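PDB 3FTB: histidinol-phosphate aminotransferase, which probably transfers amino groups between substrates with pyridoxal 5'-phosphate as cofactor, as other class I and II aminotransferases do. Local coordinates for residues E164-V169 against K178-D183; G199-K202 against C206-I209. All coordinates share one frame; numbering follows the deposited sequence.

Interaction 1 (E164-V169 against K178-D183)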
loop_
_atom_site.group_PDB
_atom_site.type_symbol
_atom_site.label_atom_id
_atom_site.label_comp_id
_atom_site.label_asym_id
_atom_site.label_seq_id
_atom_site.Cartn_x
_atom_site.Cartn_y
_atom_site.Cartn_z
ATOM N N GLU A 164 9.649 33.424 8.641
ATOM C CA GLU A 164 10.731 34.261 9.162
ATOM C C GLU A 164 11.351 33.733 10.478
ATOM O O GLU A 164 12.573 33.641 10.592
ATOM C CB GLU A 164 10.288 35.727 9.261
ATOM C CG GLU A 164 11.255 36.642 10.008
ATOM C CD GLU A 164 10.881 36.811 11.473
ATOM O OE1 GLU A 164 9.675 36.993 11.756
ATOM O OE2 GLU A 164 11.783 36.770 12.340
ATOM N N LYS A 165 10.515 33.358 11.448
ATOM C CA LYS A 165 10.998 32.862 12.745
ATOM C C LYS A 165 11.629 31.473 12.667
ATOM O O LYS A 165 12.567 31.161 13.406
ATOM C CB LYS A 165 9.858 32.809 13.765
ATOM C CG LYS A 165 9.019 34.062 13.864
ATOM C CD LYS A 165 8.290 34.113 15.202
ATOM C CE LYS A 165 7.748 35.503 15.490
ATOM N NZ LYS A 165 7.356 35.654 16.922
ATOM N N PHE A 166 11.087 30.630 11.790
ATOM C CA PHE A 166 11.529 29.245 11.678
ATOM C C PHE A 166 12.850 29.140 10.914
ATOM O O PHE A 166 13.550 28.126 11.024
ATOM C CB PHE A 166 10.445 28.410 10.982
ATOM C CG PHE A 166 10.488 26.933 11.307
ATOM C CD1 PHE A 166 10.004 26.453 12.520
ATOM C CD2 PHE A 166 10.972 26.019 10.379
ATOM C CE1 PHE A 166 10.028 25.087 12.812
ATOM C CE2 PHE A 166 10.993 24.660 10.664
ATOM C CZ PHE A 166 10.520 24.199 11.886
ATOM N N ILE A 167 13.193 30.178 10.146
ATOM C CA ILE A 167 14.430 30.151 9.372
ATOM C C ILE A 167 15.635 29.970 10.287
ATOM O O ILE A 167 16.639 29.370 9.900
ATOM C CB ILE A 167 14.614 31.409 8.485
ATOM C CG1 ILE A 167 13.433 31.565 7.514
ATOM C CG2 ILE A 167 15.936 31.338 7.706
ATOM C CD1 ILE A 167 13.003 30.271 6.807
ATOM N N HIS A 168 15.529 30.476 11.508
ATOM C CA HIS A 168 16.575 30.253 12.500
ATOM C C HIS A 168 16.650 28.784 12.876
ATOM O O HIS A 168 17.732 28.254 13.117
ATOM C CB HIS A 168 16.341 31.130 13.721
ATOM C CG HIS A 168 16.146 32.571 13.375
ATOM N ND1 HIS A 168 17.199 33.436 13.174
ATOM C CD2 HIS A 168 15.019 33.291 13.149
ATOM C CE1 HIS A 168 16.731 34.633 12.863
ATOM N NE2 HIS A 168 15.411 34.569 12.839
ATOM N N VAL A 169 15.498 28.120 12.904
ATOM C CA VAL A 169 15.482 26.675 13.115
ATOM C C VAL A 169 16.087 25.964 11.899
ATOM O O VAL A 169 16.928 25.079 12.037
ATOM C CB VAL A 169 14.047 26.133 13.401
ATOM C CG1 VAL A 169 14.092 24.668 13.829
ATOM C CG2 VAL A 169 13.379 26.939 14.460
ATOM N N LYS A 178 20.795 17.732 11.426
ATOM C CA LYS A 178 19.521 17.322 12.002
ATOM C C LYS A 178 18.476 17.267 10.881
ATOM O O LYS A 178 18.611 17.946 9.856
ATOM C CB LYS A 178 19.090 18.321 13.091
ATOM C CG LYS A 178 20.027 18.406 14.315
ATOM C CD LYS A 178 20.206 17.030 14.927
ATOM C CE LYS A 178 21.510 16.903 15.666
ATOM N NZ LYS A 178 21.413 17.456 17.023
ATOM N N THR A 179 17.440 16.454 11.051
ATOM C CA THR A 179 16.396 16.390 10.031
ATOM C C THR A 179 15.068 16.968 10.533
ATOM O O THR A 179 14.610 16.644 11.628
ATOM C CB THR A 179 16.188 14.952 9.501
ATOM O OG1 THR A 179 17.409 14.461 8.931
ATOM C CG2 THR A 179 15.087 14.922 8.444
ATOM N N ILE A 180 14.451 17.828 9.732
ATOM C CA ILE A 180 13.164 18.389 10.119
ATOM C C ILE A 180 12.065 17.965 9.148
ATOM O O ILE A 180 12.137 18.248 7.958
ATOM C CB ILE A 180 13.225 19.933 10.346
ATOM C CG1 ILE A 180 13.209 20.708 9.034
ATOM C CG2 ILE A 180 14.434 20.320 11.186
ATOM C CD1 ILE A 180 11.905 21.409 8.795
ATOM N N ILE A 181 11.067 17.258 9.679
ATOM C CA ILE A 181 9.973 16.697 8.888
ATOM C C ILE A 181 8.713 17.544 8.976
ATOM O O ILE A 181 8.109 17.651 10.046
ATOM C CB ILE A 181 9.594 15.287 9.379
ATOM C CG1 ILE A 181 10.798 14.341 9.315
ATOM C CG2 ILE A 181 8.413 14.746 8.567
ATOM C CD1 ILE A 181 10.652 13.144 10.221
ATOM N N ILE A 182 8.300 18.123 7.853
ATOM C CA ILE A 182 7.126 18.990 7.851
ATOM C C ILE A 182 5.935 18.386 7.127
ATOM O O ILE A 182 5.954 18.241 5.900
ATOM C CB ILE A 182 7.418 20.365 7.238
ATOM C CG1 ILE A 182 8.654 20.974 7.874
ATOM C CG2 ILE A 182 6.281 21.316 7.519
ATOM C CD1 ILE A 182 8.816 22.442 7.553
ATOM N N ASP A 183 4.902 18.051 7.900
ATOM C CA ASP A 183 3.669 17.480 7.367
ATOM C C ASP A 183 2.762 18.574 6.771
ATOM O O ASP A 183 2.150 19.369 7.500
ATOM C CB ASP A 183 2.959 16.704 8.478
ATOM C CG ASP A 183 1.543 16.296 8.109
ATOM O OD1 ASP A 183 1.116 16.561 6.965
ATOM O OD2 ASP A 183 0.856 15.714 8.977
#

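Interaction 2 (G199-K202 against C206-I209)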
loop_
_atom_site.group_PDB
_atom_site.type_symbol
_atom_site.label_atom_id
_atom_site.label_comp_id
_atom_site.label_asym_id
_atom_site.label_seq_id
_atom_site.Cartn_x
_atom_site.Cartn_y
_atom_site.Cartn_z
ATOM N N GLY A 199 9.296 25.522 -1.444
ATOM C CA GLY A 199 10.186 26.451 -2.122
ATOM C C GLY A 199 11.486 26.686 -1.371
ATOM O O GLY A 199 12.318 27.513 -1.782
ATOM N N GLU A 200 11.653 25.963 -0.259
ATOM C CA GLU A 200 12.867 26.042 0.545
ATOM C C GLU A 200 13.697 24.769 0.418
ATOM O O GLU A 200 14.783 24.675 0.988
ATOM C CB GLU A 200 12.519 26.287 2.023
ATOM C CG GLU A 200 12.563 27.748 2.481
ATOM C CD GLU A 200 11.265 28.474 2.227
ATOM O OE1 GLU A 200 10.241 27.796 2.003
ATOM O OE2 GLU A 200 11.267 29.721 2.256
ATOM N N ILE A 201 13.181 23.799 -0.335
ATOM C CA ILE A 201 13.783 22.461 -0.434
ATOM C C ILE A 201 15.245 22.494 -0.914
ATOM O O ILE A 201 16.106 21.756 -0.415
ATOM C CB ILE A 201 12.939 21.549 -1.361
ATOM C CG1 ILE A 201 11.558 21.279 -0.750
ATOM C CG2 ILE A 201 13.645 20.243 -1.638
ATOM C CD1 ILE A 201 11.589 20.345 0.414
ATOM N N LYS A 202 15.529 23.363 -1.875
ATOM C CA LYS A 202 16.872 23.455 -2.434
ATOM C C LYS A 202 17.886 24.071 -1.460
ATOM O O LYS A 202 19.069 23.718 -1.462
ATOM C CB LYS A 202 16.822 24.242 -3.741
ATOM C CG LYS A 202 15.895 23.628 -4.772
ATOM C CD LYS A 202 16.175 22.152 -4.885
ATOM C CE LYS A 202 15.767 21.636 -6.238
ATOM N NZ LYS A 202 16.402 20.338 -6.538
ATOM N N CYS A 206 17.949 19.489 5.184
ATOM C CA CYS A 206 17.432 18.991 6.461
ATOM C C CYS A 206 15.923 18.850 6.325
ATOM O O CYS A 206 15.300 18.020 6.977
ATOM C CB CYS A 206 17.770 19.933 7.621
ATOM S SG CYS A 206 16.940 21.551 7.581
ATOM N N LEU A 207 15.350 19.660 5.439
ATOM C CA LEU A 207 13.917 19.638 5.181
ATOM C C LEU A 207 13.457 18.326 4.559
ATOM O O LEU A 207 13.996 17.878 3.544
ATOM C CB LEU A 207 13.513 20.785 4.247
ATOM C CG LEU A 207 13.146 22.161 4.797
ATOM C CD1 LEU A 207 12.898 23.104 3.636
ATOM C CD2 LEU A 207 11.922 22.076 5.684
ATOM N N PHE A 208 12.448 17.723 5.170
ATOM C CA PHE A 208 11.707 16.657 4.528
ATOM C C PHE A 208 10.222 17.018 4.601
ATOM O O PHE A 208 9.680 17.220 5.695
ATOM C CB PHE A 208 11.980 15.325 5.216
ATOM C CG PHE A 208 11.287 14.152 4.564
ATOM C CD1 PHE A 208 11.862 13.510 3.485
ATOM C CD2 PHE A 208 10.066 13.696 5.033
ATOM C CE1 PHE A 208 11.240 12.439 2.881
ATOM C CE2 PHE A 208 9.433 12.620 4.433
ATOM C CZ PHE A 208 10.024 11.990 3.351
ATOM N N ILE A 209 9.572 17.138 3.445
ATOM C CA ILE A 209 8.160 17.545 3.410
ATOM C C ILE A 209 7.241 16.382 3.049
ATOM O O ILE A 209 7.567 15.579 2.170
ATOM C CB ILE A 209 7.909 18.696 2.393
ATOM C CG1 ILE A 209 8.945 19.819 2.546
ATOM C CG2 ILE A 209 6.504 19.221 2.508
ATOM C CD1 ILE A 209 8.974 20.449 3.901
#

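Interaction 1 (E164-V169 against K178-D183)
Phe-166 reaches from helix 163-176 down to Ile-180 and Ile-182 on strand 179-183, and its ring makes the close contacts from the helix side. CE2 touches Ile-180 CD1 at 3.9 Å, the methyl lying near the ring plane, so this methyl meets the edge of the ring. The same carbon lies 4.4 Å from Ile-182 CD1, which comes in obliquely. With CG anti to the backbone N (chi1 -156°), the ring leaves the helix toward the sheet. One turn on, Val-169 does not touch the strand but supports the phenylalanine: its CB sits 4.0 Å above the ring plane, over the centre, and probably limits how far the ring can turn. The helix is kinked here, and Val-169 N makes a weak bond of 2.7 Å to Phe-166 O. On the strand, Ile-180 and Ile-182 are two residues apart and so point to the same side of the sheet, so that two branched side chains, which fill a buried sheet surface well, meet the end of the ring. Ile-180 and Phe-166 approach from opposite directions, with CG1 of the isoleucine between its backbone N and carbonyl carbon (chi1 79°) so that CD1 is brought up to the ring. Tyr-135, Ile-161 and Ile-150 also touch Phe-166, and Ile-150 belongs to strand 147-151, the first strand of this beta-alpha-beta unit. Since all three touching residues are buried and apolar, the contact implies dispersion and exclusion of water, not directional bonding, as what joins helix to sheet.

Interaction 2 (G199-K202 against C206-I209)
Beside Ile-201, which packs on Leu-207 and Ile-209, Lys-202 turns away from the strand, and its NZ is held by two acceptors, Lys-77 O and Asn-230 OD1. This exposed lysine thus ties the loop to its surroundings while its neighbour goes inward. Ile-201 has CG1 anti to its carbonyl carbon (chi1 -66°), and its terminal CD1 comes down on Ile-209 CG1 at 3.4 Å, tighter than ordinary van der Waals contact. The two isoleucines cross obliquely. Ile-201 CD1 also lies 4.3 Å from Leu-207 CB, so one slender methyl spans two strand residues that face the same way. Leu-207 answers with a branch of its own: CD1 is 3.6 Å from Glu-200 CB and equally 3.6 Å from Glu-200 O, packing against the aliphatic base and backbone of a residue whose carboxylate leads away from the strand. Leucine and isoleucine suit this buried place, whereas glutamate suits the edge of it. Ile-201 touches Ile-228 too, and Leu-207 O accepts a hydrogen bond from Thr-229 OG1, both on strand 225-229. This loop folded back over the strand it leads into covers part of the mixed seven-stranded sheet of a fold type I aminotransferase.

How the interactions relate
Interactions 1 and 2 follow one another along the chain, their centres about 9 Å apart, and meet through neighbouring parallel strands of one sheet. Backbone bonds probably join them: Ile-182 N to Phe-208 O at 2.7 Å and Phe-208 N to Ile-180 O at 2.9 Å. Ile-180 and Ile-182, which receive the helix in interaction 1, also touch Leu-207, which receives the loop in interaction 2, so helix and loop lie over adjoining patches of the same apolar surface. Strand 179-183 ends at Asp-183, hydrogen-bonded to Tyr-111; in fold type I aminotransferases an aspartate at this strand end pairs with the cofactor's pyridine nitrogen, and Asp-183 stands where that residue would be expected, although no cofactor contact is established here.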